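Local atomic coordinates of endo-beta-1,4-glucanase (cellulase B) (Bacillus halodurans, PDB entry 4V2X), a protein that hydrolyses beta-1,4-linked glucans through a family 5 catalytic module, carried together with an immunoglobulin-like module and a family 46 carbohydrate-binding module. Residues Gly167-Val170 / Lys171-Ser174; Arg208-His211 / His212-Asp216; Thr220-Phe223 / Glu224-Gln228; Leu252-Leu255 / Tyr256-Ile259. All coordinates share one frame; numbering follows the deposited sequence. Where two conformers were deposited one is given.

Contact 1: Gly167-Val170 / Lys171-Ser174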
loop_
_atom_site.group_PDB
_atom_site.type_symbol
_atom_site.label_atom_id
_atom_site.label_comp_id
_atom_site.label_asym_id
_atom_site.label_seq_id
_atom_site.Cartn_x
_atom_site.Cartn_y
_atom_site.Cartn_z
ATOM N N GLY A 167 4.287 4.238 -19.917
ATOM C CA GLY A 167 3.790 5.243 -20.859
ATOM C C GLY A 167 3.184 6.453 -20.162
ATOM O O GLY A 167 3.482 7.603 -20.507
ATOM N N VAL A 168 2.326 6.200 -19.181
ATOM C CA VAL A 168 1.743 7.288 -18.401
ATOM C C VAL A 168 2.818 7.976 -17.574
ATOM O O VAL A 168 2.878 9.207 -17.528
ATOM C CB VAL A 168 0.592 6.794 -17.501
ATOM C CG1 VAL A 168 0.215 7.839 -16.461
ATOM C CG2 VAL A 168 -0.617 6.437 -18.354
ATOM N N MET A 169 3.679 7.188 -16.936
ATOM C CA MET A 169 4.717 7.756 -16.076
ATOM C C MET A 169 5.667 8.687 -16.840
ATOM O O MET A 169 6.017 9.757 -16.341
ATOM C CB MET A 169 5.503 6.650 -15.363
ATOM C CG MET A 169 4.862 6.149 -14.071
ATOM S SD MET A 169 4.629 7.382 -12.758
ATOM C CE MET A 169 6.041 8.433 -13.039
ATOM N N VAL A 170 6.066 8.289 -18.046
ATOM C CA VAL A 170 6.929 9.125 -18.889
ATOM C C VAL A 170 6.287 10.488 -19.184
ATOM O O VAL A 170 6.928 11.523 -19.051
ATOM C CB VAL A 170 7.289 8.414 -20.219
ATOM C CG1 VAL A 170 7.873 9.391 -21.229
ATOM C CG2 VAL A 170 8.268 7.272 -19.963
ATOM N N LYS A 171 5.023 10.471 -19.582
ATOM C CA LYS A 171 4.286 11.695 -19.902
ATOM C C LYS A 171 4.065 12.585 -18.673
ATOM O O LYS A 171 4.292 13.796 -18.720
ATOM C CB LYS A 171 2.946 11.315 -20.526
ATOM C CG LYS A 171 2.183 12.476 -21.136
ATOM C CD LYS A 171 1.003 11.965 -21.936
ATOM C CE LYS A 171 0.116 13.095 -22.427
ATOM N NZ LYS A 171 -0.946 12.582 -23.318
ATOM N N TYR A 172 3.630 11.968 -17.579
ATOM C CA TYR A 172 3.405 12.658 -16.305
ATOM C C TYR A 172 4.698 13.284 -15.785
ATOM O O TYR A 172 4.717 14.456 -15.410
ATOM C CB TYR A 172 2.845 11.652 -15.304
ATOM C CG TYR A 172 2.492 12.153 -13.927
ATOM C CD1 TYR A 172 1.273 12.779 -13.677
ATOM C CD2 TYR A 172 3.338 11.921 -12.850
ATOM C CE1 TYR A 172 0.926 13.197 -12.399
ATOM C CE2 TYR A 172 2.998 12.335 -11.573
ATOM C CZ TYR A 172 1.797 12.969 -11.352
ATOM O OH TYR A 172 1.490 13.356 -10.072
ATOM N N ARG A 173 5.777 12.500 -15.777
ATOM C CA ARG A 173 7.087 12.998 -15.366
ATOM C C ARG A 173 7.491 14.207 -16.206
ATOM O O ARG A 173 7.932 15.219 -15.670
ATOM C CB ARG A 173 8.136 11.888 -15.482
ATOM C CG ARG A 173 9.582 12.342 -15.355
ATOM C CD ARG A 173 10.518 11.145 -15.297
ATOM N NE ARG A 173 10.612 10.599 -13.949
ATOM C CZ ARG A 173 11.364 11.130 -12.992
ATOM N NH1 ARG A 173 12.080 12.216 -13.244
ATOM N NH2 ARG A 173 11.397 10.582 -11.786
ATOM N N SER A 174 7.337 14.096 -17.521
ATOM C CA SER A 174 7.729 15.185 -18.410
ATOM C C SER A 174 6.986 16.481 -18.093
ATOM O O SER A 174 7.584 17.554 -18.045
ATOM C CB SER A 174 7.503 14.815 -19.872
ATOM O OG SER A 174 7.816 15.931 -20.690
#
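M169 and Y172 make the side-chain contact of this length of helix: the methyl CE of M169 lies 4.4 Å from CD2 of the Y172 ring, which it approaches obliquely. The methionine gets there by folding, since after chi1 the chain turns again at chi2 (-60°) and SD swings CE back toward the tyrosine. This is loose apolar contact. Both side chains go on to pack against V221 of helix 209-227, so the pair continues into the packing between the two helices.

The backbone bonds are regular. The amide of Y172 reaches V168 O at 2.9 Å, R173 N reaches M169 O at 2.8 Å and S174 N reaches V170 O at 3.0 Å. At the start of this length K171 N to G167 O is weak, stretched to 3.4 Å. R173 CB also lies 3.1 Å from M169 O.

The polar ends all lead elsewhere. K171, with CG anti to its own N (chi1 -170°) and the rest extended, carries NZ to a salt bridge with E113 and a cation-pi contact with W157. Y172 OH bonds L218 O, R173 pairs with E177 and S174 OG is hydrogen-bonded to D121 O.

M169, V170 and R173 also border the second subunit, a feature particular to this assembly. The flank buried on a neighbouring helix is characteristic of the outer layer of a (beta/alpha)8 barrel, where helix 165-183 links strands 145-149 and 190-193.

Contact 2: Arg208-His211 / His212-Asp216. With CA (calcium ion), chain B.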
loop_
_atom_site.group_PDB
_atom_site.type_symbol
_atom_site.label_atom_id
_atom_site.label_comp_id
_atom_site.label_asym_id
_atom_site.label_seq_id
_atom_site.Cartn_x
_atom_site.Cartn_y
_atom_site.Cartn_z
ATOM N N ARG A 208 -10.319 -0.124 -7.568
ATOM C CA ARG A 208 -9.868 -1.476 -7.276
ATOM C C ARG A 208 -8.595 -1.411 -6.439
ATOM O O ARG A 208 -7.974 -0.354 -6.319
ATOM C CB ARG A 208 -9.647 -2.239 -8.585
ATOM C CG ARG A 208 -10.924 -2.363 -9.409
ATOM C CD ARG A 208 -10.777 -3.278 -10.612
ATOM N NE ARG A 208 -10.138 -2.613 -11.749
ATOM C CZ ARG A 208 -10.744 -1.776 -12.595
ATOM N NH1 ARG A 208 -12.028 -1.456 -12.449
ATOM N NH2 ARG A 208 -10.050 -1.236 -13.595
ATOM N N GLU A 209 -8.206 -2.540 -5.851
ATOM C CA GLU A 209 -7.082 -2.554 -4.916
ATOM C C GLU A 209 -5.790 -2.032 -5.536
ATOM O O GLU A 209 -5.049 -1.277 -4.901
ATOM C CB GLU A 209 -6.861 -3.967 -4.353
ATOM C CG GLU A 209 -5.825 -4.045 -3.236
ATOM C CD GLU A 209 -6.092 -3.066 -2.104
ATOM O OE1 GLU A 209 -7.276 -2.821 -1.785
ATOM O OE2 GLU A 209 -5.115 -2.537 -1.529
ATOM N N ASN A 210 -5.532 -2.419 -6.781
ATOM C CA ASN A 210 -4.309 -2.012 -7.472
ATOM C C ASN A 210 -4.242 -0.511 -7.749
ATOM O O ASN A 210 -3.160 0.063 -7.887
ATOM C CB ASN A 210 -4.169 -2.791 -8.782
ATOM C CG ASN A 210 -2.906 -2.428 -9.549
ATOM O OD1 ASN A 210 -1.796 -2.465 -9.006
ATOM N ND2 ASN A 210 -3.067 -2.064 -10.815
ATOM N N HIS A 211 -5.400 0.138 -7.816
ATOM C CA HIS A 211 -5.439 1.561 -8.117
ATOM C C HIS A 211 -4.764 2.420 -7.063
ATOM O O HIS A 211 -4.125 3.418 -7.394
ATOM C CB HIS A 211 -6.874 2.018 -8.318
ATOM C CG HIS A 211 -7.527 1.392 -9.501
ATOM N ND1 HIS A 211 -8.856 1.581 -9.802
ATOM C CD2 HIS A 211 -7.036 0.563 -10.454
ATOM C CE1 HIS A 211 -9.152 0.913 -10.902
ATOM N NE2 HIS A 211 -8.066 0.288 -11.318
ATOM N N HIS A 212 -4.882 2.022 -5.802
ATOM C CA HIS A 212 -4.280 2.793 -4.702
ATOM C C HIS A 212 -2.778 2.893 -4.886
ATOM O O HIS A 212 -2.187 3.951 -4.674
ATOM C CB HIS A 212 -4.597 2.158 -3.351
ATOM C CG HIS A 212 -6.057 1.956 -3.121
ATOM N ND1 HIS A 212 -6.950 3.003 -3.062
ATOM C CD2 HIS A 212 -6.786 0.827 -2.972
ATOM C CE1 HIS A 212 -8.167 2.527 -2.866
ATOM N NE2 HIS A 212 -8.095 1.209 -2.814
ATOM N N ALA A 213 -2.164 1.784 -5.291
ATOM C CA ALA A 213 -0.723 1.759 -5.504
ATOM C C ALA A 213 -0.285 2.688 -6.624
ATOM O O ALA A 213 0.770 3.325 -6.537
ATOM C CB ALA A 213 -0.258 0.341 -5.783
ATOM N N LEU A 214 -1.098 2.766 -7.678
ATOM C CA LEU A 214 -0.811 3.661 -8.795
ATOM C C LEU A 214 -0.849 5.123 -8.349
ATOM O O LEU A 214 0.022 5.908 -8.705
ATOM C CB LEU A 214 -1.800 3.430 -9.940
ATOM C CG LEU A 214 -1.838 2.016 -10.534
ATOM C CD1 LEU A 214 -2.983 1.885 -11.522
ATOM C CD2 LEU A 214 -0.523 1.661 -11.206
ATOM N N LEU A 215 -1.862 5.495 -7.572
ATOM C CA LEU A 215 -1.967 6.880 -7.104
ATOM C C LEU A 215 -0.808 7.240 -6.168
ATOM O O LEU A 215 -0.239 8.333 -6.258
ATOM C CB LEU A 215 -3.317 7.148 -6.429
ATOM C CG LEU A 215 -3.496 8.561 -5.860
ATOM C CD1 LEU A 215 -3.237 9.656 -6.885
ATOM C CD2 LEU A 215 -4.887 8.701 -5.278
ATOM N N ASP A 216 -0.420 6.315 -5.299
ATOM C CA ASP A 216 0.750 6.566 -4.461
ATOM C C ASP A 216 1.973 6.877 -5.331
ATOM O O ASP A 216 2.725 7.795 -5.039
ATOM C CB ASP A 216 1.065 5.389 -3.546
ATOM C CG ASP A 216 2.415 5.535 -2.871
ATOM O OD1 ASP A 216 3.432 5.112 -3.483
ATOM O OD2 ASP A 216 2.478 6.105 -1.753
HETATM CA CA CA B . 4.688 3.314 -4.303
HETATM O O HOH W 1 -9.813 -1.166 -2.754
HETATM O O HOH W 2 2.542 2.257 -4.599
HETATM O O HOH W 3 4.595 2.790 -1.952
#
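N210 O is gripped by two amides of the next turn, both weakly: A213 N at 3.3 Å, poorly aligned, and L214 N at 3.4 Å. The next bond is firmer: L215 N meets H211 O at 3.1 Å with an N-H...O angle of 162°.

E209 and H212 meet on the exposed flank. Their side chains cross at about a right angle, carboxylate and imidazole planes 52° apart, and E209 OE1 stays 3.9 Å from H212 CD2. Water 1 joins them instead, lying in the plane of the imidazole at its edge, 2.9 Å from H212 NE2, and donating to E209 OE1. The bend of E209 at chi2 (53°) brings its carboxylate back toward CD2 of the histidine.

On another side L214 CD1 comes up to N210 ND2 at 4.0 Å. R208, N210 and H211 all turn their polar ends to E162, which gathers this first turn.

At the far end D216 OD1 binds calcium at 2.3 Å. Water 2 is a second ligand and donates to A213 O, so the carbonyl of A213, three residues earlier, positions a metal-bound water. D217 and the D216 and D217 of the second subunit complete the site with water 3, while K261 salt-bridges D216 OD2. Four aspartates from two chains share one cation: the calcium presumably offsets their mutual repulsion and ties the subunits together.

Contact 3: Thr220-Phe223 / Glu224-Gln228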
loop_
_atom_site.group_PDB
_atom_site.type_symbol
_atom_site.label_atom_id
_atom_site.label_comp_id
_atom_site.label_asym_id
_atom_site.label_seq_id
_atom_site.Cartn_x
_atom_site.Cartn_y
_atom_site.Cartn_z
ATOM N N THR A 220 4.059 10.328 -5.497
ATOM C CA THR A 220 5.439 10.199 -5.037
ATOM C C THR A 220 6.434 10.714 -6.069
ATOM O O THR A 220 7.377 11.428 -5.726
ATOM C CB THR A 220 5.732 8.729 -4.698
ATOM O OG1 THR A 220 4.872 8.334 -3.631
ATOM C CG2 THR A 220 7.193 8.517 -4.276
ATOM N N VAL A 221 6.229 10.354 -7.330
ATOM C CA VAL A 221 7.104 10.837 -8.387
ATOM C C VAL A 221 6.982 12.358 -8.558
ATOM O O VAL A 221 7.957 13.044 -8.832
ATOM C CB VAL A 221 6.882 10.087 -9.719
ATOM C CG1 VAL A 221 5.498 10.348 -10.291
ATOM C CG2 VAL A 221 7.979 10.458 -10.713
ATOM N N PHE A 222 5.770 12.876 -8.390
ATOM C CA PHE A 222 5.528 14.315 -8.410
ATOM C C PHE A 222 6.348 14.994 -7.313
ATOM O O PHE A 222 7.071 15.957 -7.572
ATOM C CB PHE A 222 4.012 14.544 -8.269
ATOM C CG PHE A 222 3.612 15.901 -7.774
ATOM C CD1 PHE A 222 3.566 16.986 -8.630
ATOM C CD2 PHE A 222 3.196 16.072 -6.460
ATOM C CE1 PHE A 222 3.151 18.229 -8.181
ATOM C CE2 PHE A 222 2.787 17.310 -6.003
ATOM C CZ PHE A 222 2.760 18.392 -6.869
ATOM N N PHE A 223 6.271 14.452 -6.104
ATOM C CA PHE A 223 7.053 14.958 -4.976
ATOM C C PHE A 223 8.551 14.967 -5.302
ATOM O O PHE A 223 9.221 15.994 -5.146
ATOM C CB PHE A 223 6.766 14.114 -3.736
ATOM C CG PHE A 223 7.637 14.433 -2.558
ATOM C CD1 PHE A 223 7.251 15.393 -1.634
ATOM C CD2 PHE A 223 8.831 13.747 -2.357
ATOM C CE1 PHE A 223 8.045 15.676 -0.541
ATOM C CE2 PHE A 223 9.629 14.029 -1.261
ATOM C CZ PHE A 223 9.237 14.992 -0.355
ATOM N N GLU A 224 9.053 13.826 -5.769
ATOM C CA GLU A 224 10.484 13.670 -6.081
ATOM C C GLU A 224 10.955 14.689 -7.120
ATOM O O GLU A 224 11.989 15.334 -6.947
ATOM C CB GLU A 224 10.772 12.255 -6.582
ATOM C CG GLU A 224 10.810 11.194 -5.494
ATOM C CD GLU A 224 11.052 9.800 -6.051
ATOM O OE1 GLU A 224 10.148 9.252 -6.722
ATOM O OE2 GLU A 224 12.152 9.254 -5.832
ATOM N N ILE A 225 10.189 14.823 -8.197
ATOM C CA ILE A 225 10.499 15.761 -9.268
ATOM C C ILE A 225 10.533 17.190 -8.756
ATOM O O ILE A 225 11.521 17.895 -8.938
ATOM C CB ILE A 225 9.482 15.662 -10.426
ATOM C CG1 ILE A 225 9.687 14.350 -11.187
ATOM C CG2 ILE A 225 9.629 16.837 -11.384
ATOM C CD1 ILE A 225 8.535 13.969 -12.084
ATOM N N VAL A 226 9.453 17.629 -8.117
ATOM C CA VAL A 226 9.387 19.011 -7.668
ATOM C C VAL A 226 10.511 19.288 -6.668
ATOM O O VAL A 226 11.244 20.262 -6.817
ATOM C CB VAL A 226 8.010 19.374 -7.061
ATOM C CG1 VAL A 226 8.014 20.796 -6.507
ATOM C CG2 VAL A 226 6.917 19.245 -8.116
ATOM N N ARG A 227 10.659 18.428 -5.667
ATOM C CA ARG A 227 11.564 18.718 -4.553
ATOM C C ARG A 227 13.028 18.854 -4.966
ATOM O O ARG A 227 13.799 19.519 -4.272
ATOM C CB ARG A 227 11.418 17.676 -3.443
ATOM C CG ARG A 227 10.173 17.884 -2.592
ATOM C CD ARG A 227 10.367 19.022 -1.597
ATOM N NE ARG A 227 9.173 19.293 -0.796
ATOM C CZ ARG A 227 8.242 20.208 -1.078
ATOM N NH1 ARG A 227 8.319 20.971 -2.161
ATOM N NH2 ARG A 227 7.209 20.353 -0.265
ATOM N N GLN A 228 13.392 18.258 -6.095
ATOM C CA GLN A 228 14.780 18.263 -6.559
ATOM C C GLN A 228 15.001 19.129 -7.807
ATOM O O GLN A 228 16.051 19.037 -8.450
ATOM C CB GLN A 228 15.215 16.818 -6.805
ATOM C CG GLN A 228 15.169 15.978 -5.534
ATOM C CD GLN A 228 15.581 14.536 -5.753
ATOM O OE1 GLN A 228 16.511 14.043 -5.115
ATOM N NE2 GLN A 228 14.889 13.851 -6.656
#
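R227 N donates to F223 O at 2.9 Å, and three like bonds run ahead of it: E224 N to T220 O, I225 N to V221 O and V226 N to F222 O, the last nearly straight at 174°. Beyond them the helix ends. Q228 leaves helical geometry, yet folds its amide back so that NE2 donates to E224 O at 3.3 Å, from above the carbonyl plane.

R227 also packs on F223. With CG anti to the carbonyl carbon (chi1 -77°), that atom stands over one face of the phenyl ring, 3.8 Å from the centroid and shifted toward the rim, a CH-pi contact. The bend at chi2 then carries the guanidinium, its plane 63° from the ring, on to D264 and to the carbonyl oxygens of N233 and R236, which fix its rotation.

The remaining contacts are apolar and side by side: V221 CG2 with I225 CD1 at 3.8 Å, and F222 CE1 with V226 CG2 at 3.9 Å. E224 faces N166 of the second subunit, and the buried R227 closes the helix end. F222 and V226 continue inward onto F192 and L238, of parallel strands 190-193 and 238-241, as in the outer helix layer of a (beta/alpha)8 barrel.

Contact 4: Leu252-Leu255 / Tyr256-Ile259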
loop_
_atom_site.group_PDB
_atom_site.type_symbol
_atom_site.label_atom_id
_atom_site.label_comp_id
_atom_site.label_asym_id
_atom_site.label_seq_id
_atom_site.Cartn_x
_atom_site.Cartn_y
_atom_site.Cartn_z
ATOM N N LEU A 252 -8.798 8.081 2.653
ATOM C CA LEU A 252 -8.085 9.021 3.503
ATOM C C LEU A 252 -6.840 8.346 4.085
ATOM O O LEU A 252 -5.759 8.941 4.109
ATOM C CB LEU A 252 -8.979 9.521 4.636
ATOM C CG LEU A 252 -10.213 10.343 4.262
ATOM C CD1 LEU A 252 -11.058 10.564 5.512
ATOM C CD2 LEU A 252 -9.842 11.673 3.626
ATOM N N ASN A 253 -7.000 7.106 4.541
ATOM C CA ASN A 253 -5.874 6.344 5.077
ATOM C C ASN A 253 -4.754 6.195 4.061
ATOM O O ASN A 253 -3.580 6.362 4.401
ATOM C CB ASN A 253 -6.317 4.960 5.566
ATOM C CG ASN A 253 -7.124 5.020 6.851
ATOM O OD1 ASN A 253 -7.150 6.038 7.534
ATOM N ND2 ASN A 253 -7.782 3.923 7.188
ATOM N N ASN A 254 -5.107 5.873 2.823
ATOM C CA ASN A 254 -4.095 5.703 1.786
ATOM C C ASN A 254 -3.329 6.987 1.502
ATOM O O ASN A 254 -2.121 6.946 1.285
ATOM C CB ASN A 254 -4.704 5.129 0.511
ATOM C CG ASN A 254 -5.188 3.699 0.691
ATOM O OD1 ASN A 254 -4.769 3.001 1.609
ATOM N ND2 ASN A 254 -6.072 3.263 -0.177
ATOM N N LEU A 255 -4.018 8.132 1.489
ATOM C CA LEU A 255 -3.330 9.407 1.293
ATOM C C LEU A 255 -2.435 9.720 2.492
ATOM O O LEU A 255 -1.333 10.246 2.335
ATOM C CB LEU A 255 -4.322 10.554 1.074
ATOM C CG LEU A 255 -3.697 11.952 0.998
ATOM C CD1 LEU A 255 -2.685 12.057 -0.139
ATOM C CD2 LEU A 255 -4.779 13.012 0.851
ATOM N N TYR A 256 -2.927 9.428 3.691
ATOM C CA TYR A 256 -2.118 9.630 4.889
ATOM C C TYR A 256 -0.829 8.816 4.810
ATOM O O TYR A 256 0.254 9.332 5.091
ATOM C CB TYR A 256 -2.888 9.248 6.150
ATOM C CG TYR A 256 -2.057 9.471 7.385
ATOM C CD1 TYR A 256 -2.031 10.713 8.009
ATOM C CD2 TYR A 256 -1.247 8.457 7.893
ATOM C CE1 TYR A 256 -1.250 10.930 9.128
ATOM C CE2 TYR A 256 -0.457 8.671 9.010
ATOM C CZ TYR A 256 -0.467 9.909 9.622
ATOM O OH TYR A 256 0.312 10.131 10.741
ATOM N N GLN A 257 -0.955 7.550 4.420
ATOM C CA GLN A 257 0.211 6.680 4.251
ATOM C C GLN A 257 1.238 7.299 3.310
ATOM O O GLN A 257 2.440 7.290 3.592
ATOM C CB GLN A 257 -0.205 5.314 3.715
ATOM C CG GLN A 257 -0.941 4.437 4.716
ATOM C CD GLN A 257 -1.545 3.209 4.059
ATOM O OE1 GLN A 257 -1.038 2.724 3.042
ATOM N NE2 GLN A 257 -2.633 2.698 4.634
ATOM N N THR A 258 0.771 7.845 2.193
ATOM C CA THR A 258 1.668 8.460 1.220
ATOM C C THR A 258 2.344 9.713 1.790
ATOM O O THR A 258 3.558 9.905 1.643
ATOM C CB THR A 258 0.909 8.804 -0.077
ATOM O OG1 THR A 258 0.410 7.594 -0.666
ATOM C CG2 THR A 258 1.800 9.529 -1.073
ATOM N N ILE A 259 1.560 10.568 2.437
ATOM C CA ILE A 259 2.091 11.791 3.024
ATOM C C ILE A 259 3.095 11.459 4.132
ATOM O O ILE A 259 4.151 12.076 4.207
ATOM C CB ILE A 259 0.960 12.706 3.553
ATOM C CG1 ILE A 259 0.201 13.316 2.375
ATOM C CG2 ILE A 259 1.518 13.817 4.438
ATOM C CD1 ILE A 259 -1.065 14.058 2.756
HETATM O O HOH W 4 -2.641 0.946 1.595
#
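L255 and I259 form the tight flank of this length of helix. CG of L255 stands 3.8 Å from CD1 of I259, and the leucine methyl CD1 touches the same isoleucine methyl at 3.9 Å, the two side chains crossing at a slant. I259 gets there because CG1 lies anti to its carbonyl carbon (chi1 -71°), which lays CG1 and CD1 back along the helix, close by L255 O. The amide of I259 donates to that same oxygen at 2.9 Å, so backbone and side chain close on L255 together.

The other flank is looser. N254 and Q257 lie side by side, pointing the same way, but their amide planes are 73° apart and N254 OD1 and Q257 NE2 remain 3.7 Å from each other with no bond between them. A water bridges the pair: water 4 donates to N254 OD1 at 3.0 Å and to Q257 OE1 at 2.8 Å, so both amide oxygens are used as acceptors. Q257 stretches beyond CG to reach it, passing close to N253 O.

T258 ties the helix to its neighbour: its amide holds N254 O at 3.2 Å, while OG1 bonds to D216 OD2, giving a calcium-binding aspartate a second-shell partner.

Helix 249-262 connects strands 238-241 and 267-273 in a beta-alpha-beta crossover of the barrel. L255 and I259 face A269 of strand 267-273, L252, L255 and Y256 meet F308 of helix 291-309, and N254 and T258 look across to H212 and N219 of helix 209-227.

All four contacts are short lengths of three outer helices of the catalytic barrel. Contacts 2 and 3 share helix 209-227: the first is its polar, partly exposed first half, leading to the calcium ligand D216, the second its buried, aromatic finish. Contact 1 packs against contact 3 through V221 and F222, whereas contact 4 meets contact 2 by polar groups, including a close approach of H212 ND1 and N254 ND2 at 3.0 Å. Helix 209-227 is thus flanked by the other two. Contacts 1, 2 and 3 also border the second subunit, and contact 4 mixes a barrel-facing apolar flank with a water-bridged one.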